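Local coordinates for protein type IV pilus biogenesis factor PilY1 (Pseudomonas aeruginosa, PDB 3HX6) that primes type IV pilus assembly, supports twitching motility and adhesion to host cells, and binds calcium, whose uptake and release seem to regulate pilus retraction, at residues 391-396 and 429-434; 69-74 and 144-149; 463-468 and 476-481; 223-228 and 237-242; 401-406 and 508-513. The protein carries 3 engineered substitutions. All blocks are in the same frame, centred on the assembly; numbering follows the deposited sequence.

Interaction 1 of 5, residues 391-396 and 429-434; sequences NLQQQT and TKQSGW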
# COMPACT_ATOMS: atom_id res chain seq x y z
N ASN A 391 -36.02 7.48 -18.80
CA ASN A 391 -34.99 8.46 -19.13
C ASN A 391 -33.60 7.87 -18.92
O ASN A 391 -32.59 8.56 -19.09
CB ASN A 391 -35.13 9.69 -18.24
CG ASN A 391 -36.53 10.23 -18.23
OD1 ASN A 391 -37.23 10.14 -17.22
ND2 ASN A 391 -36.97 10.79 -19.35
N LEU A 392 -33.55 6.60 -18.54
CA LEU A 392 -32.27 5.94 -18.26
C LEU A 392 -31.98 4.79 -19.21
O LEU A 392 -32.89 4.23 -19.82
CB LEU A 392 -32.28 5.42 -16.82
CG LEU A 392 -32.81 6.37 -15.74
CD1 LEU A 392 -32.83 5.66 -14.39
CD2 LEU A 392 -31.93 7.62 -15.68
N GLN A 393 -30.71 4.44 -19.32
CA GLN A 393 -30.30 3.33 -20.15
C GLN A 393 -30.29 2.08 -19.30
O GLN A 393 -29.58 2.00 -18.30
CB GLN A 393 -28.90 3.55 -20.72
CG GLN A 393 -28.38 2.35 -21.49
CD GLN A 393 -29.33 1.93 -22.59
OE1 GLN A 393 -29.75 2.76 -23.39
NE2 GLN A 393 -29.66 0.65 -22.64
N GLN A 394 -31.08 1.10 -19.70
CA GLN A 394 -31.15 -0.16 -18.98
C GLN A 394 -29.92 -1.01 -19.24
O GLN A 394 -29.34 -0.98 -20.33
CB GLN A 394 -32.40 -0.93 -19.41
CG GLN A 394 -32.53 -2.32 -18.82
CD GLN A 394 -33.68 -3.10 -19.44
OE1 GLN A 394 -33.74 -3.28 -20.65
NE2 GLN A 394 -34.59 -3.57 -18.60
N GLN A 395 -29.50 -1.75 -18.21
CA GLN A 395 -28.39 -2.68 -18.31
C GLN A 395 -28.98 -3.93 -17.68
O GLN A 395 -29.93 -3.85 -16.89
CB GLN A 395 -27.17 -2.21 -17.51
CG GLN A 395 -26.59 -0.84 -17.90
CD GLN A 395 -25.92 -0.82 -19.27
OE1 GLN A 395 -25.52 0.25 -19.76
NE2 GLN A 395 -25.78 -1.99 -19.89
N THR A 396 -28.43 -5.09 -18.01
CA THR A 396 -28.95 -6.33 -17.44
C THR A 396 -27.83 -7.29 -17.07
O THR A 396 -26.72 -7.18 -17.58
CB THR A 396 -29.87 -7.06 -18.46
OG1 THR A 396 -29.22 -7.12 -19.73
CG2 THR A 396 -31.20 -6.32 -18.62
N THR A 429 -30.16 17.46 -22.70
CA THR A 429 -30.05 16.15 -22.07
C THR A 429 -30.94 15.08 -22.69
O THR A 429 -32.14 15.29 -22.85
CB THR A 429 -30.39 16.22 -20.57
OG1 THR A 429 -29.51 17.16 -19.93
CG2 THR A 429 -30.24 14.85 -19.91
N LYS A 430 -30.36 13.94 -23.03
CA LYS A 430 -31.13 12.84 -23.59
C LYS A 430 -31.36 11.84 -22.45
O LYS A 430 -32.38 11.92 -21.76
CB LYS A 430 -30.38 12.18 -24.75
CG LYS A 430 -31.23 11.13 -25.46
CD LYS A 430 -30.55 10.62 -26.72
CE LYS A 430 -31.38 9.51 -27.36
NZ LYS A 430 -31.58 8.35 -26.43
N GLN A 431 -30.44 10.91 -22.25
CA GLN A 431 -30.60 9.96 -21.15
C GLN A 431 -29.95 10.59 -19.93
O GLN A 431 -28.89 11.22 -20.03
CB GLN A 431 -29.94 8.61 -21.48
CG GLN A 431 -30.73 7.79 -22.51
CD GLN A 431 -30.06 6.49 -22.88
OE1 GLN A 431 -28.90 6.47 -23.29
NE2 GLN A 431 -30.79 5.39 -22.75
N SER A 432 -30.58 10.46 -18.76
CA SER A 432 -30.01 11.06 -17.57
C SER A 432 -29.34 10.06 -16.66
O SER A 432 -28.98 10.37 -15.52
CB SER A 432 -31.09 11.81 -16.79
OG SER A 432 -31.49 12.96 -17.52
N GLY A 433 -29.16 8.84 -17.16
CA GLY A 433 -28.51 7.84 -16.35
C GLY A 433 -28.73 6.42 -16.80
O GLY A 433 -28.94 6.15 -17.99
N TRP A 434 -28.70 5.51 -15.84
CA TRP A 434 -28.86 4.10 -16.12
C TRP A 434 -29.41 3.37 -14.91
O TRP A 434 -29.49 3.92 -13.82
CB TRP A 434 -27.50 3.50 -16.50
CG TRP A 434 -26.37 3.82 -15.52
CD1 TRP A 434 -25.40 4.77 -15.66
CD2 TRP A 434 -26.08 3.13 -14.29
NE1 TRP A 434 -24.51 4.71 -14.61
CE2 TRP A 434 -24.90 3.71 -13.75
CE3 TRP A 434 -26.69 2.08 -13.59
CZ2 TRP A 434 -24.32 3.27 -12.56
CZ3 TRP A 434 -26.11 1.65 -12.39
CH2 TRP A 434 -24.94 2.24 -11.89
O HOH W 1 -35.37 10.92 -21.75
O HOH W 2 -33.85 5.80 -22.06
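The side-chain amide nitrogen of Gln431 is gripped from two directions. Gln393 OE1 accepts from Gln431 NE2 at 2.9 Å in an almost straight bond that leaves within the Gln431 amide plane but arrives above the carbonyl plane of Gln393, the two amides being turned 73° against each other. A water accepts from the same NE2 and donates to the backbone oxygen of Leu392, while Gln431 OE1 is taken by the backbone N of Asn421. Gln393 comes into place because its chain bends at chi2 (55°), which also lets its own NE2 donate to Gln394 O. Beside this pair two strands begin to run parallel: Gln393 N donates to Gly433 O at 2.8 Å, and Ser432 N donates to Asn391 O at 2.8 Å, meeting that oxygen almost head-on. Strands 392-405 and 433-437 form the one parallel neighbour pair of a large, otherwise antiparallel sheet; the four-stranded sheets of the propeller are antiparallel throughout. Packing is tight at Gly433, whose CA lies 3.5 Å from Leu392 CD2. Trp434 sets its CB 3.1 Å from Gln393 O and sends its indole NE1 to Pro485 O.

Interaction 2 of 5, residues 69-74 and 144-149; sequences EPSGNY and DAFFGG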
# COMPACT_ATOMS: atom_id res chain seq x y z
N GLU A 69 -8.12 22.26 9.23
CA GLU A 69 -8.05 22.88 10.55
C GLU A 69 -6.71 23.58 10.81
O GLU A 69 -5.79 23.00 11.40
CB GLU A 69 -8.28 21.82 11.63
CG GLU A 69 -9.59 21.05 11.48
CD GLU A 69 -10.82 21.93 11.60
OE1 GLU A 69 -10.72 23.04 12.18
OE2 GLU A 69 -11.89 21.51 11.12
N PRO A 70 -6.60 24.85 10.39
CA PRO A 70 -5.38 25.63 10.57
C PRO A 70 -4.97 25.77 12.03
O PRO A 70 -3.79 25.92 12.34
CB PRO A 70 -5.74 26.98 9.95
CG PRO A 70 -6.73 26.60 8.89
CD PRO A 70 -7.60 25.62 9.64
N SER A 71 -5.95 25.72 12.93
CA SER A 71 -5.66 25.86 14.35
C SER A 71 -5.10 24.58 14.97
O SER A 71 -4.73 24.57 16.14
CB SER A 71 -6.92 26.29 15.11
OG SER A 71 -7.80 25.20 15.34
N GLY A 72 -5.04 23.51 14.18
CA GLY A 72 -4.51 22.27 14.70
C GLY A 72 -3.23 21.85 13.99
O GLY A 72 -2.75 22.56 13.11
N ASN A 73 -2.68 20.71 14.38
CA ASN A 73 -1.47 20.19 13.75
C ASN A 73 -1.68 18.70 13.50
O ASN A 73 -1.44 17.88 14.38
CB ASN A 73 -0.26 20.39 14.66
CG ASN A 73 1.05 20.23 13.92
OD1 ASN A 73 1.21 19.30 13.13
ND2 ASN A 73 1.99 21.13 14.18
N TYR A 74 -2.12 18.35 12.30
CA TYR A 74 -2.38 16.95 12.00
C TYR A 74 -1.13 16.09 11.96
O TYR A 74 -1.16 14.94 12.38
CB TYR A 74 -3.15 16.80 10.68
CG TYR A 74 -3.86 15.47 10.56
CD1 TYR A 74 -4.97 15.18 11.35
CD2 TYR A 74 -3.40 14.48 9.69
CE1 TYR A 74 -5.61 13.94 11.28
CE2 TYR A 74 -4.03 13.23 9.61
CZ TYR A 74 -5.14 12.97 10.41
OH TYR A 74 -5.76 11.74 10.35
N ASP A 144 -11.44 10.28 12.15
CA ASP A 144 -10.68 11.32 12.81
C ASP A 144 -11.52 12.58 12.67
O ASP A 144 -12.12 12.83 11.62
CB ASP A 144 -9.32 11.52 12.15
CG ASP A 144 -8.34 10.42 12.49
OD1 ASP A 144 -8.62 9.65 13.44
OD2 ASP A 144 -7.28 10.32 11.84
N ALA A 145 -11.61 13.36 13.74
CA ALA A 145 -12.39 14.59 13.72
C ALA A 145 -11.70 15.64 14.57
O ALA A 145 -10.90 15.31 15.44
CB ALA A 145 -13.80 14.32 14.24
N PHE A 146 -12.01 16.89 14.31
CA PHE A 146 -11.41 17.98 15.06
C PHE A 146 -12.45 18.71 15.88
O PHE A 146 -13.49 19.13 15.36
CB PHE A 146 -10.73 18.94 14.08
CG PHE A 146 -9.90 20.01 14.73
CD1 PHE A 146 -10.44 21.26 14.99
CD2 PHE A 146 -8.56 19.78 15.04
CE1 PHE A 146 -9.66 22.28 15.55
CE2 PHE A 146 -7.77 20.78 15.59
CZ PHE A 146 -8.32 22.03 15.85
N PHE A 147 -12.19 18.85 17.18
CA PHE A 147 -13.08 19.56 18.09
C PHE A 147 -12.35 19.76 19.42
O PHE A 147 -11.38 19.06 19.72
CB PHE A 147 -14.40 18.80 18.26
CG PHE A 147 -14.26 17.43 18.84
CD1 PHE A 147 -14.25 17.24 20.22
CD2 PHE A 147 -14.16 16.31 18.01
CE1 PHE A 147 -14.14 15.96 20.77
CE2 PHE A 147 -14.05 15.03 18.55
CZ PHE A 147 -14.04 14.85 19.94
N GLY A 148 -12.81 20.72 20.21
CA GLY A 148 -12.13 20.98 21.47
C GLY A 148 -10.72 21.44 21.17
O GLY A 148 -9.81 21.28 21.99
N GLY A 149 -10.53 21.99 19.97
CA GLY A 149 -9.23 22.49 19.56
C GLY A 149 -8.18 21.45 19.23
O GLY A 149 -7.00 21.77 19.09
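Phe146 has the largest buried surface in this contact, and its ring rests under the folded side chain of Glu69. The CB of Glu69 stands 3.8 Å from the ring centroid of Phe146, only 6° off the normal, a CH-pi contact over the face. CG of Glu69 follows, 3.4 Å from Phe146 CG, and a bend at chi2 (-63°) then lays the carboxylate nearly parallel to the ring, 8° between the planes, with OE1 3.3 Å from Phe146 CD1. The charged end is met elsewhere, since OE2 forms a salt bridge with Arg202 and a hydrogen bond with Trp208. Residues 69-72 make a type I beta turn that curls round the far end of the ring, bringing Ser71 OG to 3.3 Å from Phe146 CZ and Gly72 CA to 3.7 Å from Phe146 CE2. The second foothold is polar. Tyr74 OH donates to Asp144 OD2 at 2.6 Å, using the anti lone pair of the carboxylate, and that oxygen also accepts from the backbone N of Gln59. The contact thus joins the loop between helices 62-65 and 74-82 to strand 141-147, an outermost strand of a four-stranded propeller sheet, while Trp208 of strand 208-213 in the next sheet touches Phe146.

Interaction 3 of 5, residues 463-468 and 476-481; sequences QTITPN and ASNWTY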
# COMPACT_ATOMS: atom_id res chain seq x y z
N GLN A 463 -21.41 -4.79 -3.29
CA GLN A 463 -21.70 -6.14 -2.86
C GLN A 463 -23.18 -6.23 -2.57
O GLN A 463 -23.73 -5.41 -1.84
CB GLN A 463 -20.92 -6.50 -1.60
CG GLN A 463 -21.16 -7.92 -1.12
CD GLN A 463 -20.64 -8.16 0.28
OE1 GLN A 463 -21.16 -7.61 1.25
NE2 GLN A 463 -19.60 -8.97 0.38
N THR A 464 -23.82 -7.23 -3.14
CA THR A 464 -25.23 -7.43 -2.94
C THR A 464 -25.46 -8.65 -2.05
O THR A 464 -24.57 -9.49 -1.87
CB THR A 464 -25.93 -7.68 -4.26
OG1 THR A 464 -27.34 -7.67 -4.05
CG2 THR A 464 -25.51 -9.02 -4.79
N ILE A 465 -26.67 -8.75 -1.50
CA ILE A 465 -27.00 -9.88 -0.66
C ILE A 465 -28.30 -10.49 -1.16
O ILE A 465 -29.25 -9.79 -1.52
CB ILE A 465 -27.11 -9.48 0.83
CG1 ILE A 465 -27.30 -10.74 1.69
CG2 ILE A 465 -28.27 -8.51 1.03
CD1 ILE A 465 -27.28 -10.48 3.17
N THR A 466 -28.33 -11.82 -1.20
CA THR A 466 -29.52 -12.53 -1.64
C THR A 466 -29.93 -13.49 -0.54
O THR A 466 -29.29 -14.51 -0.32
CB THR A 466 -29.24 -13.34 -2.92
OG1 THR A 466 -28.81 -12.45 -3.96
CG2 THR A 466 -30.51 -14.07 -3.37
N PRO A 467 -31.00 -13.14 0.20
CA PRO A 467 -31.50 -13.99 1.29
C PRO A 467 -31.88 -15.36 0.75
O PRO A 467 -32.59 -15.45 -0.25
CB PRO A 467 -32.72 -13.21 1.79
CG PRO A 467 -32.37 -11.78 1.49
CD PRO A 467 -31.77 -11.89 0.10
N ASN A 468 -31.42 -16.42 1.41
CA ASN A 468 -31.75 -17.77 0.97
C ASN A 468 -32.88 -18.32 1.83
O ASN A 468 -32.69 -18.57 3.03
CB ASN A 468 -30.54 -18.71 1.09
CG ASN A 468 -29.32 -18.19 0.35
OD1 ASN A 468 -29.43 -17.59 -0.73
ND2 ASN A 468 -28.14 -18.44 0.91
N ALA A 476 -27.87 -16.39 3.44
CA ALA A 476 -27.86 -15.56 2.24
C ALA A 476 -26.56 -15.74 1.46
O ALA A 476 -25.58 -16.26 1.99
CB ALA A 476 -28.04 -14.10 2.61
N SER A 477 -26.56 -15.31 0.20
CA SER A 477 -25.37 -15.42 -0.63
C SER A 477 -24.95 -14.02 -1.06
O SER A 477 -25.79 -13.13 -1.24
CB SER A 477 -25.65 -16.29 -1.86
OG SER A 477 -26.63 -15.72 -2.70
N ASN A 478 -23.65 -13.82 -1.23
CA ASN A 478 -23.12 -12.52 -1.60
C ASN A 478 -22.46 -12.46 -2.95
O ASN A 478 -21.65 -13.32 -3.32
CB ASN A 478 -22.11 -12.06 -0.54
CG ASN A 478 -22.76 -11.73 0.78
OD1 ASN A 478 -22.19 -11.99 1.84
ND2 ASN A 478 -23.96 -11.15 0.74
N TRP A 479 -22.80 -11.42 -3.70
CA TRP A 479 -22.23 -11.19 -5.01
C TRP A 479 -21.52 -9.85 -5.02
O TRP A 479 -22.09 -8.82 -4.66
CB TRP A 479 -23.32 -11.19 -6.09
CG TRP A 479 -23.73 -12.56 -6.50
CD1 TRP A 479 -24.67 -13.35 -5.91
CD2 TRP A 479 -23.17 -13.33 -7.58
NE1 TRP A 479 -24.74 -14.56 -6.56
CE2 TRP A 479 -23.83 -14.57 -7.58
CE3 TRP A 479 -22.18 -13.08 -8.54
CZ2 TRP A 479 -23.54 -15.57 -8.52
CZ3 TRP A 479 -21.89 -14.07 -9.46
CH2 TRP A 479 -22.57 -15.31 -9.44
N THR A 480 -20.25 -9.87 -5.43
CA THR A 480 -19.44 -8.67 -5.52
C THR A 480 -19.41 -8.26 -6.98
O THR A 480 -19.14 -9.09 -7.85
CB THR A 480 -17.99 -8.93 -5.06
OG1 THR A 480 -17.99 -9.34 -3.69
CG2 THR A 480 -17.15 -7.67 -5.20
N TYR A 481 -19.70 -7.00 -7.26
CA TYR A 481 -19.71 -6.50 -8.63
C TYR A 481 -18.73 -5.36 -8.85
O TYR A 481 -18.44 -4.59 -7.95
CB TYR A 481 -21.10 -6.00 -9.03
CG TYR A 481 -22.22 -7.03 -9.02
CD1 TYR A 481 -23.02 -7.21 -7.89
CD2 TYR A 481 -22.49 -7.80 -10.15
CE1 TYR A 481 -24.07 -8.12 -7.89
CE2 TYR A 481 -23.54 -8.72 -10.16
CZ TYR A 481 -24.33 -8.88 -9.03
OH TYR A 481 -25.37 -9.78 -9.03
O HOH W 3 -19.27 -10.24 -1.80
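Thr464 O accepts two hydrogen bonds from the facing strand, and they come from opposite faces of its carbonyl plane. One is the backbone bond from Trp479 N at 3.2 Å; the other is from the side chain, Asn478 ND2, also at 3.2 Å and more bent. Thr464 N repays the pairing by donating to Trp479 O at 2.8 Å. Further along, Thr466 and Ser477 exchange two backbone bonds of 2.9 Å, N to O each way. These are the hydrogen-bonded pairs of an antiparallel beta hairpin made by strands 459-466 and 477-483, with Ile465-Asn478 as the non-hydrogen-bonded pair between them and Gln463-Thr480 as another beyond Thr464-Trp479. Thr480 OG1 is hydrogen-bonded to Gln524. Chi1 of -172° turns Thr464 OG1 away from the backbone N, to Met448 O, and leaves the methyl CG2 to meet Trp479 CB at 3.3 Å and the edge of the Tyr481 ring. Tyr481 OH bonds to Glu447 and Arg413.

Interaction 4 of 5, residues 223-228 and 237-242; sequences AALLII and RKLEVT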
# COMPACT_ATOMS: atom_id res chain seq x y z
N ALA A 223 -38.62 11.21 7.55
CA ALA A 223 -37.26 11.00 7.10
C ALA A 223 -36.57 12.35 7.23
O ALA A 223 -37.12 13.37 6.83
CB ALA A 223 -37.25 10.54 5.64
N ALA A 224 -35.37 12.36 7.80
CA ALA A 224 -34.63 13.61 7.97
C ALA A 224 -33.14 13.39 8.11
O ALA A 224 -32.70 12.38 8.65
CB ALA A 224 -35.15 14.36 9.19
N LEU A 225 -32.35 14.33 7.61
CA LEU A 225 -30.91 14.24 7.73
C LEU A 225 -30.59 14.85 9.09
O LEU A 225 -31.06 15.95 9.40
CB LEU A 225 -30.19 15.04 6.64
CG LEU A 225 -28.66 14.90 6.65
CD1 LEU A 225 -28.28 13.50 6.15
CD2 LEU A 225 -28.02 15.97 5.75
N LEU A 226 -29.83 14.14 9.90
CA LEU A 226 -29.47 14.65 11.21
C LEU A 226 -28.03 15.12 11.14
O LEU A 226 -27.15 14.40 10.67
CB LEU A 226 -29.62 13.57 12.28
CG LEU A 226 -31.02 12.94 12.44
CD1 LEU A 226 -31.02 11.95 13.60
CD2 LEU A 226 -32.05 14.03 12.67
N ILE A 227 -27.79 16.35 11.57
CA ILE A 227 -26.45 16.90 11.59
C ILE A 227 -26.19 17.15 13.07
O ILE A 227 -26.69 18.10 13.66
CB ILE A 227 -26.38 18.20 10.77
CG1 ILE A 227 -26.67 17.87 9.30
CG2 ILE A 227 -24.99 18.82 10.91
CD1 ILE A 227 -26.63 19.07 8.37
N ILE A 228 -25.40 16.25 13.64
CA ILE A 228 -25.08 16.27 15.06
C ILE A 228 -23.68 16.81 15.31
O ILE A 228 -22.70 16.31 14.75
CB ILE A 228 -25.18 14.84 15.61
CG1 ILE A 228 -26.54 14.24 15.22
CG2 ILE A 228 -24.99 14.84 17.13
CD1 ILE A 228 -26.66 12.75 15.47
N ARG A 237 -28.58 20.67 13.14
CA ARG A 237 -29.64 20.86 12.16
C ARG A 237 -30.31 19.55 11.82
O ARG A 237 -29.66 18.50 11.71
CB ARG A 237 -29.11 21.46 10.84
CG ARG A 237 -29.08 22.98 10.76
CD ARG A 237 -30.39 23.64 11.16
NE ARG A 237 -31.54 23.32 10.31
CZ ARG A 237 -31.75 23.81 9.08
NH1 ARG A 237 -30.89 24.65 8.53
NH2 ARG A 237 -32.85 23.48 8.42
N LYS A 238 -31.63 19.61 11.69
CA LYS A 238 -32.42 18.47 11.29
C LYS A 238 -33.05 18.94 10.00
O LYS A 238 -33.78 19.93 9.98
CB LYS A 238 -33.51 18.15 12.32
CG LYS A 238 -34.51 17.11 11.83
CD LYS A 238 -34.98 16.19 12.95
CE LYS A 238 -35.65 16.94 14.10
NZ LYS A 238 -37.01 17.40 13.77
N LEU A 239 -32.72 18.27 8.91
CA LEU A 239 -33.25 18.62 7.60
C LEU A 239 -34.33 17.62 7.22
O LEU A 239 -34.04 16.56 6.66
CB LEU A 239 -32.13 18.62 6.56
CG LEU A 239 -31.32 19.91 6.35
CD1 LEU A 239 -31.34 20.78 7.59
CD2 LEU A 239 -29.90 19.54 5.94
N GLU A 240 -35.57 17.96 7.55
CA GLU A 240 -36.68 17.08 7.25
C GLU A 240 -36.99 17.10 5.77
O GLU A 240 -36.86 18.11 5.09
CB GLU A 240 -37.94 17.47 8.03
CG GLU A 240 -38.99 16.36 8.00
CD GLU A 240 -40.33 16.78 8.59
OE1 GLU A 240 -40.35 17.26 9.74
OE2 GLU A 240 -41.36 16.61 7.91
N VAL A 241 -37.41 15.95 5.29
CA VAL A 241 -37.75 15.75 3.91
C VAL A 241 -39.23 15.37 3.92
O VAL A 241 -39.68 14.72 4.86
CB VAL A 241 -36.83 14.64 3.36
CG1 VAL A 241 -37.63 13.42 3.00
CG2 VAL A 241 -36.00 15.19 2.25
N THR A 242 -39.98 15.78 2.90
CA THR A 242 -41.41 15.45 2.87
C THR A 242 -41.70 14.07 2.30
O THR A 242 -42.18 13.19 3.01
CB THR A 242 -42.21 16.49 2.05
OG1 THR A 242 -42.04 17.79 2.64
CG2 THR A 242 -43.70 16.14 2.06
O HOH W 4 -40.43 12.67 6.08
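Leu225 and Leu239 lie side by side on the buried face, pointing the same way, with their CD2 methyls 4.0 Å apart. Leu239 CD2 is 4.1 Å from CD1 of Ile227, whose side chain crosses that of Leu239 at a slant, and Ala223 CB sits 3.9 Å from Val241 CG1 at the row's end. Phe280 of the adjacent propeller sheet touches both leucines, so this face is packed from sheet to sheet. The strands form an antiparallel hairpin, the last two of a four-stranded sheet with strand 235-241 at its edge, as in a propeller blade. Leu225 and Leu239 exchange a pair of backbone bonds, the shorter from Leu239 N to Leu225 O at 2.9 Å. On the other face the contact is sparser and more polar. Lys238, bent at chi3 (59°), folds its aliphatic chain along Leu226, CD to CD2 3.7 Å, and carries its amine on to a salt bridge with Asp190. Glu240, exposed there, brings CG to 3.7 Å from Ala223 O, its CA meeting Ala224 CB.

Interaction 5 of 5, residues 401-406 and 508-513; sequences ADSTFA and SDYSYN
Tyr510 points its ring along strand 401-405, so that successive residues on one side of that strand meet different parts of it. The phenol end comes to Ala401, whose CB is 3.6 Å from Tyr510 OH. Ser403 stands at the ring edge, with CB close to the ring plane and 4.0 Å from Tyr510 CD2. The first torsion of Tyr510 explains this reach: with CG anti to the backbone N (chi1 173°), the end of the ring is brought up beside Ala401 and Ser403.

Phe405 meets the backbone of 508-510 with a ring edge. Its CE1 lies 3.5 Å from Asp509 O, which sits near the ring plane, and 3.4 Å from Ser508 O, which approaches obliquely. An aromatic C-H edge carries partial positive charge, so its meeting with carbonyl oxygens is probably mildly favourable. The same CE1 is 4.4 Å from Tyr510 CB. A water joins the two sides, donating to Asp509 O at 3.1 Å and lying 3.2 Å from Ser403 OG. Ser508 OG turns elsewhere, to the backbone N atoms of Leu498 and Ala499.

Ile412 and Ile414 of strand 408-415 also touch Phe405 and Tyr510 respectively. The arrangement is side-chain packing of a small two-stranded sheet, 510-511 with 516-517, against the long hairpin of strands 392-405 and 408-415.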
# COMPACT_ATOMS: atom_id res chain seq x y z
N ALA A 401 -22.53 -18.14 -14.62
CA ALA A 401 -21.91 -19.40 -14.98
C ALA A 401 -20.78 -19.72 -14.04
O ALA A 401 -20.29 -18.86 -13.29
CB ALA A 401 -21.40 -19.34 -16.41
N ASP A 402 -20.38 -20.98 -14.06
CA ASP A 402 -19.28 -21.47 -13.26
C ASP A 402 -18.13 -21.60 -14.25
O ASP A 402 -18.29 -22.18 -15.33
CB ASP A 402 -19.62 -22.83 -12.66
CG ASP A 402 -20.47 -22.72 -11.41
OD1 ASP A 402 -21.27 -21.77 -11.31
OD2 ASP A 402 -20.32 -23.58 -10.52
N SER A 403 -16.98 -21.05 -13.90
CA SER A 403 -15.83 -21.11 -14.77
C SER A 403 -14.57 -21.18 -13.92
O SER A 403 -14.63 -21.08 -12.70
CB SER A 403 -15.80 -19.87 -15.67
OG SER A 403 -14.70 -19.91 -16.56
N THR A 404 -13.43 -21.35 -14.58
CA THR A 404 -12.16 -21.43 -13.90
C THR A 404 -11.24 -20.36 -14.46
O THR A 404 -11.14 -20.19 -15.68
CB THR A 404 -11.54 -22.83 -14.08
OG1 THR A 404 -12.48 -23.82 -13.64
CG2 THR A 404 -10.26 -22.98 -13.27
N PHE A 405 -10.58 -19.62 -13.58
CA PHE A 405 -9.68 -18.55 -13.96
C PHE A 405 -8.32 -18.97 -13.43
O PHE A 405 -8.09 -18.99 -12.22
CB PHE A 405 -10.18 -17.25 -13.33
CG PHE A 405 -11.61 -16.94 -13.69
CD1 PHE A 405 -11.91 -16.27 -14.88
CD2 PHE A 405 -12.66 -17.42 -12.91
CE1 PHE A 405 -13.23 -16.09 -15.27
CE2 PHE A 405 -13.98 -17.24 -13.30
CZ PHE A 405 -14.27 -16.58 -14.48
N ALA A 406 -7.44 -19.34 -14.36
CA ALA A 406 -6.13 -19.87 -14.03
C ALA A 406 -6.51 -21.24 -13.46
O ALA A 406 -6.95 -22.12 -14.20
CB ALA A 406 -5.44 -19.02 -12.98
N SER A 508 -8.43 -13.49 -16.11
CA SER A 508 -9.66 -13.31 -15.36
C SER A 508 -10.87 -13.01 -16.23
O SER A 508 -11.99 -12.91 -15.72
CB SER A 508 -9.48 -12.20 -14.32
OG SER A 508 -8.51 -12.58 -13.36
N ASP A 509 -10.66 -12.86 -17.53
CA ASP A 509 -11.77 -12.58 -18.42
C ASP A 509 -12.57 -13.84 -18.71
O ASP A 509 -12.12 -14.94 -18.43
CB ASP A 509 -11.27 -11.95 -19.72
CG ASP A 509 -10.74 -10.54 -19.51
OD1 ASP A 509 -11.12 -9.92 -18.49
OD2 ASP A 509 -9.97 -10.04 -20.36
N TYR A 510 -13.76 -13.66 -19.27
CA TYR A 510 -14.63 -14.79 -19.56
C TYR A 510 -15.14 -14.76 -21.00
O TYR A 510 -15.38 -13.69 -21.57
CB TYR A 510 -15.80 -14.78 -18.57
CG TYR A 510 -16.89 -15.79 -18.84
CD1 TYR A 510 -17.95 -15.48 -19.69
CD2 TYR A 510 -16.86 -17.05 -18.25
CE1 TYR A 510 -18.97 -16.40 -19.94
CE2 TYR A 510 -17.87 -17.99 -18.50
CZ TYR A 510 -18.92 -17.65 -19.34
OH TYR A 510 -19.93 -18.55 -19.59
N SER A 511 -15.28 -15.94 -21.58
CA SER A 511 -15.76 -16.05 -22.95
C SER A 511 -17.29 -16.07 -22.97
O SER A 511 -17.91 -17.10 -22.70
CB SER A 511 -15.21 -17.32 -23.60
OG SER A 511 -15.61 -17.42 -24.95
N TYR A 512 -17.88 -14.93 -23.29
CA TYR A 512 -19.33 -14.79 -23.35
C TYR A 512 -19.79 -14.80 -24.80
O TYR A 512 -19.69 -13.80 -25.50
CB TYR A 512 -19.74 -13.48 -22.67
CG TYR A 512 -21.19 -13.09 -22.84
CD1 TYR A 512 -22.22 -14.01 -22.62
CD2 TYR A 512 -21.54 -11.78 -23.19
CE1 TYR A 512 -23.56 -13.63 -22.74
CE2 TYR A 512 -22.87 -11.40 -23.31
CZ TYR A 512 -23.88 -12.32 -23.09
OH TYR A 512 -25.19 -11.93 -23.20
N ASN A 513 -20.30 -15.95 -25.25
CA ASN A 513 -20.77 -16.08 -26.62
C ASN A 513 -19.74 -15.56 -27.63
O ASN A 513 -19.94 -14.52 -28.27
CB ASN A 513 -22.09 -15.32 -26.78
CG ASN A 513 -23.27 -16.05 -26.15
OD1 ASN A 513 -23.12 -16.79 -25.18
ND2 ASN A 513 -24.47 -15.82 -26.70
O HOH W 5 -12.71 -17.99 -18.22

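The five contacts show how chemistry follows place in the fold. Interactions 3 and 4 are buried hairpins held by antiparallel backbone bonds, but in separate sheets, centres about 31 Å apart. Interactions 1 and 5 share strand 392-405, near its two ends: the former pairs it in parallel with strand 433-437 and adds bonded glutamines, whereas the latter uses aromatic edges and a bridging water, both only partly buried. Interaction 3 reaches the same sheet. Interaction 2, buried although half its touching residues lie in a loop, replaces strand pairing with a glutamate's CH2 groups laid over a phenylalanine ring and a tyrosine-aspartate bond. Interactions 2 and 4 lie nearest the bound calcium but supply no ligand.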